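Local structure of inulin fructotransferase (Bacillus sp. snu-7, 2INV) at residues L242-N247 / S255-T260; G278-L283 / N289-N294; V209-T212 / A217-V220; N294-T299 / Y317-I322; N327-N332 / I353-G358. The protein catalyses intramolecular fructosyl transfer on inulin, a lyase-class reaction that releases a di-fructose anhydride from the polymer. All blocks are in the same frame, centred on the assembly; numbering follows the deposited sequence.

The five contacts lie inside one right-handed parallel beta-helix, and the order along the chain is contact 3, 1, 2, 4, 5. Contacts 3 and 1 have centres 8 Å apart, contacts 1 and 2 are 7 Å apart, and so are contacts 2 and 5; contact 4 lies 8 Å from contact 2, whose residue N294 it shares, and 10 Å from contact 5. Contacts 3 and 5 are 21 Å apart, centre to centre. None of them holds the sugar. The side chain of T218 in contact 3 is about 8 Å from a bound fructose, that of R298 in contact 4 about 11 Å. In contact 1, T245 binds the phosphonate between the three subunits.

Contact 1: residues L242-N247 / S255-T260; sequences LLVTGN and SLIEFT. With 2PO (phosphonate), chain H.
L242 and F259 cross at a slant, and the leucine touches with one branch only. Its CD2 sits 3.6 Å from CE1 of F259 and almost as close to CZ. V244 takes the edge: its CG2 lies near the ring plane, 4.3 Å from CZ of F259. The other methyl of V244, CG1, turns to I257, where CD1 is 4.4 Å away. The far end of the phenyl ring, CZ, thus meets both L242 and V244, and I257 continues the apolar layer beside it. L242 reaches the ring because its CG is anti to the backbone N (chi1 -178°).

On the far side of segment 255-260 from this layer, S255 OG donates to E258 OE1 at 2.5 Å, using the anti lone pair of the carboxylate, whose OE2 also forms a salt bridge with R254. Segment 242-247 carries a polar site too: T245 OG1 donates to O2P of the phosphonate at 2.6 Å. The T245 hydroxyls of the second and third subunits bind the same anion, which is therefore gripped by all three chains.

Strand 243-245 runs between the parallel strands 219-221 and 266-268, while strand 258-260 has strands 232-240 and 280-283 as neighbours; V267 packs against V244, I257 and F259 in the interior.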
# COMPACT_ATOMS: atom_id res chain seq x y z
N LEU A 242 6.98 -10.11 -9.87
CA LEU A 242 5.98 -10.12 -8.81
C LEU A 242 6.46 -9.33 -7.61
O LEU A 242 7.59 -9.51 -7.15
CB LEU A 242 5.66 -11.55 -8.39
CG LEU A 242 4.58 -11.77 -7.31
CD1 LEU A 242 3.26 -11.14 -7.74
CD2 LEU A 242 4.39 -13.26 -7.06
N LEU A 243 5.61 -8.43 -7.12
CA LEU A 243 5.92 -7.61 -5.96
C LEU A 243 4.92 -8.03 -4.90
O LEU A 243 3.71 -7.97 -5.10
CB LEU A 243 5.72 -6.13 -6.28
CG LEU A 243 6.78 -5.12 -5.84
CD1 LEU A 243 6.15 -3.74 -5.83
CD2 LEU A 243 7.32 -5.47 -4.47
N VAL A 244 5.44 -8.47 -3.76
CA VAL A 244 4.57 -8.87 -2.67
C VAL A 244 5.09 -8.01 -1.52
O VAL A 244 6.22 -8.16 -1.07
CB VAL A 244 4.70 -10.37 -2.41
CG1 VAL A 244 3.79 -10.80 -1.28
CG2 VAL A 244 4.33 -11.12 -3.69
N THR A 245 4.23 -7.11 -1.06
CA THR A 245 4.61 -6.16 -0.05
C THR A 245 3.47 -5.71 0.87
O THR A 245 2.31 -5.66 0.46
CB THR A 245 5.19 -4.92 -0.75
OG1 THR A 245 4.14 -3.91 -1.36
CG2 THR A 245 6.30 -5.14 -1.70
N GLY A 246 3.81 -5.37 2.11
CA GLY A 246 2.83 -4.89 3.07
C GLY A 246 1.64 -5.80 3.33
O GLY A 246 0.55 -5.32 3.60
N ASN A 247 1.85 -7.10 3.25
CA ASN A 247 0.77 -8.04 3.51
C ASN A 247 0.95 -8.60 4.91
O ASN A 247 2.08 -8.73 5.39
CB ASN A 247 0.80 -9.19 2.50
CG ASN A 247 0.54 -8.73 1.09
OD1 ASN A 247 -0.60 -8.46 0.70
ND2 ASN A 247 1.61 -8.63 0.30
N SER A 255 1.98 -23.26 3.67
CA SER A 255 3.02 -22.26 3.43
C SER A 255 2.30 -20.92 3.43
O SER A 255 1.08 -20.86 3.34
CB SER A 255 3.69 -22.51 2.07
OG SER A 255 2.75 -22.39 1.01
N LEU A 256 3.06 -19.83 3.55
CA LEU A 256 2.46 -18.50 3.55
C LEU A 256 2.77 -17.84 2.22
O LEU A 256 1.94 -17.13 1.66
CB LEU A 256 3.00 -17.66 4.71
CG LEU A 256 2.63 -18.14 6.12
CD1 LEU A 256 3.19 -17.15 7.13
CD2 LEU A 256 1.12 -18.26 6.26
N ILE A 257 3.97 -18.08 1.71
CA ILE A 257 4.38 -17.55 0.42
C ILE A 257 5.12 -18.66 -0.28
O ILE A 257 6.13 -19.17 0.20
CB ILE A 257 5.28 -16.32 0.56
CG1 ILE A 257 4.46 -15.16 1.13
CG2 ILE A 257 5.86 -15.94 -0.80
CD1 ILE A 257 5.26 -13.93 1.44
N GLU A 258 4.59 -19.04 -1.44
CA GLU A 258 5.16 -20.14 -2.18
C GLU A 258 5.30 -19.87 -3.66
O GLU A 258 4.31 -19.77 -4.39
CB GLU A 258 4.29 -21.38 -1.94
CG GLU A 258 4.91 -22.67 -2.34
CD GLU A 258 3.97 -23.82 -2.07
OE1 GLU A 258 3.40 -23.86 -0.95
OE2 GLU A 258 3.79 -24.69 -2.96
N PHE A 259 6.55 -19.75 -4.10
CA PHE A 259 6.87 -19.49 -5.49
C PHE A 259 7.45 -20.74 -6.14
O PHE A 259 8.32 -21.38 -5.57
CB PHE A 259 7.98 -18.43 -5.61
CG PHE A 259 7.60 -17.04 -5.21
CD1 PHE A 259 6.28 -16.70 -4.93
CD2 PHE A 259 8.57 -16.04 -5.17
CE1 PHE A 259 5.94 -15.37 -4.62
CE2 PHE A 259 8.24 -14.73 -4.86
CZ PHE A 259 6.92 -14.40 -4.59
N THR A 260 6.97 -21.12 -7.32
CA THR A 260 7.62 -22.22 -7.99
C THR A 260 8.11 -21.67 -9.31
O THR A 260 7.33 -21.20 -10.14
CB THR A 260 6.75 -23.48 -8.22
OG1 THR A 260 7.45 -24.38 -9.09
CG2 THR A 260 5.41 -23.13 -8.82
P 2PO H . 3.96 -0.79 1.04
O1P 2PO H . 4.09 0.39 0.01
O2P 2PO H . 3.29 -2.01 0.27
O3P 2PO H . 3.36 -0.46 2.37

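Contact 2: residues G278-L283 / N289-N294; sequences GMLRLL and NLITAN
L280 and L282 carry segment 278-283 across to I291 and N289. At the start of the segment, the carbonyl of G278 is occupied by R281: NE donates to G278 O at 2.8 Å with an N-H...O angle of 173°. The oxygen lies in the guanidinium plane and offers an in-plane lone pair, which fixes the rotation of the arginine head; NH2 of R281 has its own acceptor in R254 O.

L280 follows, pointing the other way. Its CD1 comes within 3.6 Å of I291 CG2, and the two side chains run antiparallel alongside one another. With chi1 of -46°, I291 places CG1 beside its backbone N, and CG2, anti to that N, is the branch left to meet the leucine.

In this alternation the interior of the right-handed parallel beta-helix is plain: strands 280-283 and 290-292 belong to different faces of the coil, and every second residue of each turns inward. R281, between the two leucines, therefore turns away from the coil interior and packs on N311, L313 and Y317.

L282 crosses N289 obliquely. Its CD2 rests 3.9 Å from ND2 and 4.1 Å from CB of the asparagine, a van der Waals contact with the amide nitrogen and the carbon that bears the amide. The polar end of N289 is engaged by the neighbouring coil, where OD1 accepts from C265 N and ND2 makes a weak hydrogen bond to C262 O.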
# COMPACT_ATOMS: atom_id res chain seq x y z
N GLY A 278 8.48 -24.36 6.54
CA GLY A 278 8.29 -23.84 5.19
C GLY A 278 7.21 -22.79 4.98
O GLY A 278 6.33 -22.96 4.12
N MSE A 279 7.27 -21.70 5.73
CA MSE A 279 6.30 -20.61 5.61
C MSE A 279 6.56 -19.83 4.33
O MSE A 279 5.63 -19.34 3.68
CB MSE A 279 6.40 -19.68 6.83
CG MSE A 279 5.70 -20.20 8.07
SE MSE A 279 6.42 -19.55 9.74
CE MSE A 279 8.06 -20.57 9.81
N LEU A 280 7.83 -19.73 3.97
CA LEU A 280 8.27 -19.00 2.78
C LEU A 280 9.04 -20.01 1.92
O LEU A 280 10.14 -20.43 2.29
CB LEU A 280 9.20 -17.86 3.19
CG LEU A 280 9.04 -16.67 2.04
CD1 LEU A 280 9.45 -15.38 2.71
CD2 LEU A 280 9.86 -17.12 0.88
N ARG A 281 8.48 -20.38 0.77
CA ARG A 281 9.13 -21.36 -0.09
C ARG A 281 9.50 -20.92 -1.50
O ARG A 281 8.68 -20.38 -2.24
CB ARG A 281 8.28 -22.62 -0.18
CG ARG A 281 7.94 -23.25 1.15
CD ARG A 281 7.22 -24.58 0.95
NE ARG A 281 6.34 -24.91 2.06
CZ ARG A 281 5.60 -26.01 2.13
NH1 ARG A 281 5.65 -26.90 1.15
NH2 ARG A 281 4.82 -26.24 3.18
N LEU A 282 10.75 -21.17 -1.87
CA LEU A 282 11.26 -20.86 -3.21
C LEU A 282 11.67 -22.21 -3.77
O LEU A 282 12.75 -22.75 -3.50
CB LEU A 282 12.44 -19.90 -3.15
CG LEU A 282 12.10 -18.53 -3.76
CD1 LEU A 282 10.93 -17.91 -3.01
CD2 LEU A 282 13.31 -17.61 -3.71
N LEU A 283 10.76 -22.77 -4.56
CA LEU A 283 10.90 -24.09 -5.15
C LEU A 283 11.11 -24.16 -6.65
O LEU A 283 10.88 -23.20 -7.39
CB LEU A 283 9.64 -24.90 -4.84
CG LEU A 283 9.13 -24.75 -3.40
CD1 LEU A 283 7.74 -25.35 -3.26
CD2 LEU A 283 10.12 -25.42 -2.48
N ASN A 289 15.60 -13.56 -6.79
CA ASN A 289 14.51 -12.95 -6.04
C ASN A 289 14.99 -12.27 -4.77
O ASN A 289 15.98 -12.69 -4.15
CB ASN A 289 13.46 -14.00 -5.71
CG ASN A 289 12.94 -14.70 -6.95
OD1 ASN A 289 12.15 -14.15 -7.71
ND2 ASN A 289 13.42 -15.92 -7.18
N LEU A 290 14.28 -11.22 -4.39
CA LEU A 290 14.59 -10.44 -3.21
C LEU A 290 13.58 -10.69 -2.09
O LEU A 290 12.38 -10.43 -2.25
CB LEU A 290 14.62 -8.96 -3.57
CG LEU A 290 14.87 -7.93 -2.47
CD1 LEU A 290 16.26 -8.10 -1.88
CD2 LEU A 290 14.71 -6.53 -3.07
N ILE A 291 14.08 -11.22 -0.98
CA ILE A 291 13.25 -11.51 0.19
C ILE A 291 13.91 -10.69 1.28
O ILE A 291 14.91 -11.10 1.86
CB ILE A 291 13.33 -12.99 0.57
CG1 ILE A 291 13.17 -13.84 -0.70
CG2 ILE A 291 12.24 -13.32 1.58
CD1 ILE A 291 11.81 -13.76 -1.32
N THR A 292 13.34 -9.53 1.57
CA THR A 292 13.94 -8.66 2.56
C THR A 292 12.95 -7.84 3.37
O THR A 292 11.81 -7.65 2.96
CB THR A 292 14.91 -7.71 1.83
OG1 THR A 292 15.75 -7.03 2.78
CG2 THR A 292 14.13 -6.68 1.02
N ALA A 293 13.41 -7.36 4.52
CA ALA A 293 12.59 -6.54 5.41
C ALA A 293 11.26 -7.19 5.81
O ALA A 293 10.24 -6.51 5.91
CB ALA A 293 12.32 -5.20 4.75
N ASN A 294 11.28 -8.50 6.05
CA ASN A 294 10.07 -9.22 6.44
C ASN A 294 10.20 -9.74 7.87
O ASN A 294 11.30 -10.08 8.32
CB ASN A 294 9.84 -10.43 5.53
CG ASN A 294 9.63 -10.05 4.09
OD1 ASN A 294 8.59 -9.49 3.72
ND2 ASN A 294 10.62 -10.34 3.25

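Contact 3: residues V209-T212 / A217-V220; sequences VELT and ATIV
Inside one coil of the right-handed parallel beta-helix, L211 and V220 reach toward each other tip to tip from two different faces. The touching atoms are L211 CD1 and V220 CG2, 4.2 Å apart. L211 keeps its CG anti to the carbonyl carbon (chi1 -47°), beside the backbone N, and its extended chain then carries CD1 into the interior. V220 answers with the methyl that lies beside its own backbone N, while CG1 is anti to that N.

The same CD1 of L211 also has T218 CG2 at 4.4 Å, a light contact, so a single leucine methyl serves both T218 and V220. T218 splits its two functions: the methyl faces the leucine, and OG1 is hydrogen-bonded to Q216 O, one of the residues around a bound sugar. The side chain of T218 is about 8 Å from a bound fructose.

Strand 209-211 is flanked by the parallel strands 185-193 and 232-240, and strand 219-221 by 196-198 and 243-245, the usual stacking of successive coils in this fold. The two segments bury a modest 98 Å² between them, and further apolar groups close in around the contact: L195 and L242 pack on T218, and L242 and M225 on V220. Turned away from this interior, I219 packs on N248 of the second subunit.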
# COMPACT_ATOMS: atom_id res chain seq x y z
N VAL A 209 -4.68 -17.09 -2.37
CA VAL A 209 -4.40 -16.54 -3.70
C VAL A 209 -3.47 -17.45 -4.50
O VAL A 209 -2.34 -17.73 -4.09
CB VAL A 209 -3.79 -15.13 -3.62
CG1 VAL A 209 -3.46 -14.64 -5.03
CG2 VAL A 209 -4.76 -14.18 -2.96
N GLU A 210 -3.96 -17.89 -5.65
CA GLU A 210 -3.21 -18.79 -6.53
C GLU A 210 -2.94 -18.20 -7.92
O GLU A 210 -3.84 -18.15 -8.77
CB GLU A 210 -3.96 -20.11 -6.68
CG GLU A 210 -4.05 -20.91 -5.38
CD GLU A 210 -4.97 -22.12 -5.51
OE1 GLU A 210 -6.14 -22.01 -5.08
OE2 GLU A 210 -4.53 -23.16 -6.05
N LEU A 211 -1.70 -17.77 -8.14
CA LEU A 211 -1.30 -17.20 -9.43
C LEU A 211 -0.58 -18.29 -10.20
O LEU A 211 0.65 -18.45 -10.12
CB LEU A 211 -0.38 -16.01 -9.20
CG LEU A 211 -0.95 -15.08 -8.13
CD1 LEU A 211 0.02 -13.96 -7.83
CD2 LEU A 211 -2.30 -14.54 -8.58
N THR A 212 -1.36 -19.06 -10.94
CA THR A 212 -0.87 -20.19 -11.71
C THR A 212 -0.50 -19.89 -13.15
O THR A 212 -0.66 -18.77 -13.63
CB THR A 212 -1.93 -21.30 -11.68
OG1 THR A 212 -3.15 -20.80 -12.24
CG2 THR A 212 -2.19 -21.74 -10.25
N ALA A 217 4.69 -8.64 -14.04
CA ALA A 217 4.49 -7.43 -13.24
C ALA A 217 3.17 -7.37 -12.49
O ALA A 217 2.34 -6.50 -12.74
CB ALA A 217 4.64 -6.21 -14.13
N THR A 218 3.01 -8.29 -11.55
CA THR A 218 1.81 -8.36 -10.74
C THR A 218 2.13 -7.80 -9.36
O THR A 218 3.28 -7.83 -8.93
CB THR A 218 1.34 -9.82 -10.62
OG1 THR A 218 0.95 -10.30 -11.92
CG2 THR A 218 0.17 -9.94 -9.67
N ILE A 219 1.12 -7.27 -8.69
CA ILE A 219 1.30 -6.71 -7.36
C ILE A 219 0.30 -7.31 -6.40
O ILE A 219 -0.90 -7.36 -6.68
CB ILE A 219 1.09 -5.17 -7.34
CG1 ILE A 219 2.16 -4.47 -8.18
CG2 ILE A 219 1.13 -4.68 -5.90
CD1 ILE A 219 1.95 -2.98 -8.28
N VAL A 220 0.81 -7.78 -5.26
CA VAL A 220 -0.02 -8.36 -4.23
C VAL A 220 0.43 -7.68 -2.94
O VAL A 220 1.46 -8.04 -2.37
CB VAL A 220 0.20 -9.88 -4.11
CG1 VAL A 220 -0.71 -10.46 -3.04
CG2 VAL A 220 -0.09 -10.56 -5.45

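Contact 4: residues N294-T299 / Y317-I322; sequences NHIRRT and YGVVHI
I296 holds CG1 anti to its carbonyl carbon (chi1 -49°), and the nearly extended next torsion pushes CD1 on to V320 CG2, 4.0 Å away. The isoleucine lies roughly perpendicular to the valine, with its end methyl against one valine branch. The other arm of I296, CG2, is anti to the backbone N and lies 4.3 Å from V319 CG2, the branch that V319 sets between its own backbone N and carbonyl carbon. V319 uses its second methyl as well: CG1 touches R298 CB at 4.2 Å. V319 thereby bridges I296 and R298 along the same side of the strand.

Beyond CB the arginine bends away from the valine. The kinks at chi2 and chi3 bring NE back to its own strand end, where it donates to T299 O at 2.9 Å with an N-H...O angle of 154°. The donor stands above the carbonyl plane, not on a lone pair. NH1 of R298 forms a salt bridge with D315, so the head is held at two points. Within segment 317-322, on the side away from I296, H321 CD2 lies 3.3 Å above the centre of the Y317 ring.

The strand of I296 and R298 lies between strands 271-274 and 328-337, and strand 320-323 between 280-283 and 351-357; F334 of strand 328-337 packs on both V319 and V320.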
# COMPACT_ATOMS: atom_id res chain seq x y z
N ASN A 294 11.28 -8.50 6.05
CA ASN A 294 10.07 -9.22 6.44
C ASN A 294 10.20 -9.74 7.87
O ASN A 294 11.30 -10.08 8.32
CB ASN A 294 9.84 -10.43 5.53
CG ASN A 294 9.63 -10.05 4.09
OD1 ASN A 294 8.59 -9.49 3.72
ND2 ASN A 294 10.62 -10.34 3.25
N HIS A 295 9.08 -9.81 8.58
CA HIS A 295 9.11 -10.36 9.93
C HIS A 295 8.57 -11.76 9.80
O HIS A 295 7.41 -11.97 9.42
CB HIS A 295 8.24 -9.57 10.90
CG HIS A 295 8.49 -9.91 12.33
ND1 HIS A 295 8.10 -11.10 12.90
CD2 HIS A 295 9.03 -9.18 13.33
CE1 HIS A 295 8.38 -11.09 14.19
NE2 HIS A 295 8.94 -9.93 14.48
N ILE A 296 9.41 -12.73 10.12
CA ILE A 296 9.06 -14.13 10.00
C ILE A 296 8.99 -14.81 11.36
O ILE A 296 10.01 -15.08 11.99
CB ILE A 296 10.08 -14.82 9.08
CG1 ILE A 296 10.24 -13.96 7.82
CG2 ILE A 296 9.63 -16.22 8.73
CD1 ILE A 296 11.44 -14.29 6.98
N ARG A 297 7.77 -15.08 11.80
CA ARG A 297 7.53 -15.71 13.09
C ARG A 297 6.92 -17.09 12.99
O ARG A 297 5.82 -17.28 12.48
CB ARG A 297 6.65 -14.80 13.96
CG ARG A 297 5.66 -15.53 14.86
CD ARG A 297 6.35 -16.38 15.88
NE ARG A 297 5.88 -16.12 17.23
CZ ARG A 297 6.63 -16.25 18.32
NH1 ARG A 297 7.89 -16.65 18.22
NH2 ARG A 297 6.12 -15.97 19.52
N ARG A 298 7.67 -18.06 13.49
CA ARG A 298 7.25 -19.44 13.50
C ARG A 298 6.94 -19.81 14.94
O ARG A 298 7.71 -19.47 15.85
CB ARG A 298 8.37 -20.33 12.96
CG ARG A 298 8.20 -21.82 13.22
CD ARG A 298 6.95 -22.35 12.56
NE ARG A 298 6.31 -23.38 13.37
CZ ARG A 298 6.81 -24.59 13.59
NH1 ARG A 298 7.97 -24.95 13.05
NH2 ARG A 298 6.15 -25.44 14.36
N THR A 299 5.81 -20.48 15.16
CA THR A 299 5.46 -20.89 16.51
C THR A 299 4.50 -22.06 16.41
O THR A 299 4.25 -22.58 15.31
CB THR A 299 4.82 -19.73 17.32
OG1 THR A 299 4.78 -20.07 18.71
CG2 THR A 299 3.41 -19.45 16.83
N TYR A 317 13.33 -28.59 7.23
CA TYR A 317 12.91 -28.05 5.93
C TYR A 317 13.26 -26.57 5.96
O TYR A 317 13.61 -25.98 4.93
CB TYR A 317 11.39 -28.20 5.75
CG TYR A 317 10.87 -27.86 4.36
CD1 TYR A 317 11.00 -28.76 3.31
CD2 TYR A 317 10.25 -26.63 4.10
CE1 TYR A 317 10.50 -28.47 2.03
CE2 TYR A 317 9.75 -26.32 2.83
CZ TYR A 317 9.88 -27.25 1.80
OH TYR A 317 9.38 -26.97 0.55
N GLY A 318 13.16 -25.98 7.15
CA GLY A 318 13.46 -24.57 7.31
C GLY A 318 12.22 -23.70 7.24
O GLY A 318 11.28 -24.03 6.51
N VAL A 319 12.19 -22.61 8.00
CA VAL A 319 11.05 -21.70 7.99
C VAL A 319 11.06 -21.05 6.61
O VAL A 319 10.01 -20.73 6.05
CB VAL A 319 11.17 -20.61 9.06
CG1 VAL A 319 11.54 -21.23 10.40
CG2 VAL A 319 12.22 -19.59 8.66
N VAL A 320 12.27 -20.85 6.10
CA VAL A 320 12.47 -20.27 4.78
C VAL A 320 13.28 -21.27 3.98
O VAL A 320 14.42 -21.60 4.33
CB VAL A 320 13.21 -18.92 4.86
CG1 VAL A 320 13.60 -18.46 3.46
CG2 VAL A 320 12.31 -17.88 5.52
N HIS A 321 12.66 -21.74 2.90
CA HIS A 321 13.26 -22.75 2.05
C HIS A 321 13.58 -22.19 0.66
O HIS A 321 12.69 -21.73 -0.06
CB HIS A 321 12.26 -23.90 1.97
CG HIS A 321 12.80 -25.13 1.30
ND1 HIS A 321 12.93 -25.25 -0.06
CD2 HIS A 321 13.22 -26.31 1.82
CE1 HIS A 321 13.40 -26.44 -0.35
NE2 HIS A 321 13.58 -27.11 0.77
N ILE A 322 14.86 -22.23 0.29
CA ILE A 322 15.30 -21.70 -1.00
C ILE A 322 15.98 -22.73 -1.90
O ILE A 322 16.96 -23.38 -1.51
CB ILE A 322 16.28 -20.54 -0.81
CG1 ILE A 322 15.71 -19.53 0.19
CG2 ILE A 322 16.54 -19.86 -2.15
CD1 ILE A 322 14.48 -18.80 -0.29

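Contact 5: residues N327-N332 / I353-G358; sequences NLISDN and ILIAGG
I329 sends its CB toward segment 353-358 and divides there. The CG2 branch, anti to the backbone N, reaches I353 CD1 at 4.0 Å. CG1 takes the place anti to the carbonyl carbon (chi1 -54°), and the next torsion (chi2 89°) swings CD1, the tip, to 4.4 Å from CD1 of I355. One isoleucine thus addresses two inward residues of the facing strand with two different arms.

The two partners answer differently. I353 stretches its chain out, chi2 being 171°, and lies alongside I329, pointing the opposite way, its end methyl beside the CG2 branch. I355 leaves its backbone across the line of approach, and its folded chain brings CD1 nearer.

These isoleucines belong to the stacked aliphatic interior of the right-handed parallel beta-helix; segment 353-358 falls within the beta-helix repeat named for this enzyme. Strand 328-330 bonds to the coils of N289 and V362 on its two flanks. At its end the chain turns a corner at D331, after which N332 joins a row of coil-to-coil asparagine bonds, its OD1 accepting from N294 N and its ND2 donating to N366 OD1 and I291 O.

S330 and D331 face the threefold interface. S330 OG is hydrogen-bonded to D331 OD1 of the second subunit, and each carboxylate oxygen of D331 to a hydroxyl of the third, OD1 to S330 OG and OD2 to T292 OG1.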
# COMPACT_ATOMS: atom_id res chain seq x y z
N ASN A 327 19.40 -15.56 -5.19
CA ASN A 327 18.36 -14.94 -4.38
C ASN A 327 19.01 -14.22 -3.20
O ASN A 327 20.05 -14.67 -2.69
CB ASN A 327 17.37 -16.00 -3.89
CG ASN A 327 16.67 -16.70 -5.04
OD1 ASN A 327 15.87 -16.10 -5.76
ND2 ASN A 327 16.96 -17.99 -5.21
N LEU A 328 18.42 -13.11 -2.77
CA LEU A 328 18.95 -12.34 -1.65
C LEU A 328 17.97 -12.29 -0.48
O LEU A 328 17.00 -11.52 -0.50
CB LEU A 328 19.28 -10.90 -2.08
CG LEU A 328 19.71 -9.96 -0.94
CD1 LEU A 328 21.01 -10.44 -0.32
CD2 LEU A 328 19.87 -8.55 -1.48
N ILE A 329 18.25 -13.11 0.53
CA ILE A 329 17.42 -13.16 1.73
C ILE A 329 18.14 -12.33 2.78
O ILE A 329 19.12 -12.79 3.38
CB ILE A 329 17.25 -14.61 2.23
CG1 ILE A 329 16.74 -15.50 1.09
CG2 ILE A 329 16.29 -14.66 3.40
CD1 ILE A 329 17.84 -16.11 0.23
N SER A 330 17.66 -11.11 3.02
CA SER A 330 18.32 -10.24 3.97
C SER A 330 17.38 -9.34 4.76
O SER A 330 16.19 -9.25 4.48
CB SER A 330 19.33 -9.36 3.23
OG SER A 330 18.68 -8.62 2.21
N ASP A 331 17.96 -8.68 5.76
CA ASP A 331 17.23 -7.75 6.61
C ASP A 331 15.87 -8.29 7.06
O ASP A 331 14.87 -7.58 7.02
CB ASP A 331 17.05 -6.43 5.86
CG ASP A 331 16.56 -5.33 6.75
OD1 ASP A 331 17.04 -5.23 7.90
OD2 ASP A 331 15.70 -4.54 6.30
N ASN A 332 15.86 -9.55 7.48
CA ASN A 332 14.63 -10.21 7.96
C ASN A 332 14.78 -10.52 9.45
O ASN A 332 15.89 -10.74 9.93
CB ASN A 332 14.41 -11.53 7.21
CG ASN A 332 14.15 -11.34 5.73
OD1 ASN A 332 13.21 -10.65 5.34
ND2 ASN A 332 14.99 -11.96 4.90
N ILE A 353 16.91 -20.66 8.06
CA ILE A 353 17.05 -20.52 6.62
C ILE A 353 17.80 -21.69 5.99
O ILE A 353 18.94 -22.00 6.35
CB ILE A 353 17.77 -19.21 6.25
CG1 ILE A 353 16.91 -18.03 6.68
CG2 ILE A 353 18.03 -19.15 4.74
CD1 ILE A 353 17.59 -16.68 6.56
N LEU A 354 17.14 -22.36 5.05
CA LEU A 354 17.74 -23.49 4.35
C LEU A 354 17.88 -23.19 2.87
O LEU A 354 16.91 -22.87 2.17
CB LEU A 354 16.92 -24.77 4.53
CG LEU A 354 17.40 -25.93 3.66
CD1 LEU A 354 18.80 -26.35 4.08
CD2 LEU A 354 16.43 -27.10 3.79
N ILE A 355 19.11 -23.32 2.40
CA ILE A 355 19.45 -23.11 1.01
C ILE A 355 19.62 -24.53 0.48
O ILE A 355 20.70 -25.12 0.52
CB ILE A 355 20.74 -22.25 0.93
CG1 ILE A 355 20.54 -20.97 1.76
CG2 ILE A 355 21.06 -21.88 -0.51
CD1 ILE A 355 19.39 -20.09 1.29
N ALA A 356 18.49 -25.09 0.03
CA ALA A 356 18.38 -26.45 -0.49
C ALA A 356 19.29 -26.81 -1.64
O ALA A 356 19.78 -27.94 -1.74
CB ALA A 356 16.93 -26.72 -0.88
N GLY A 357 19.49 -25.86 -2.53
CA GLY A 357 20.33 -26.09 -3.68
C GLY A 357 20.40 -24.79 -4.41
O GLY A 357 19.59 -23.89 -4.19
N GLY A 358 21.37 -24.65 -5.29
CA GLY A 358 21.46 -23.41 -6.01
C GLY A 358 22.82 -22.77 -5.91
O GLY A 358 23.66 -23.11 -5.06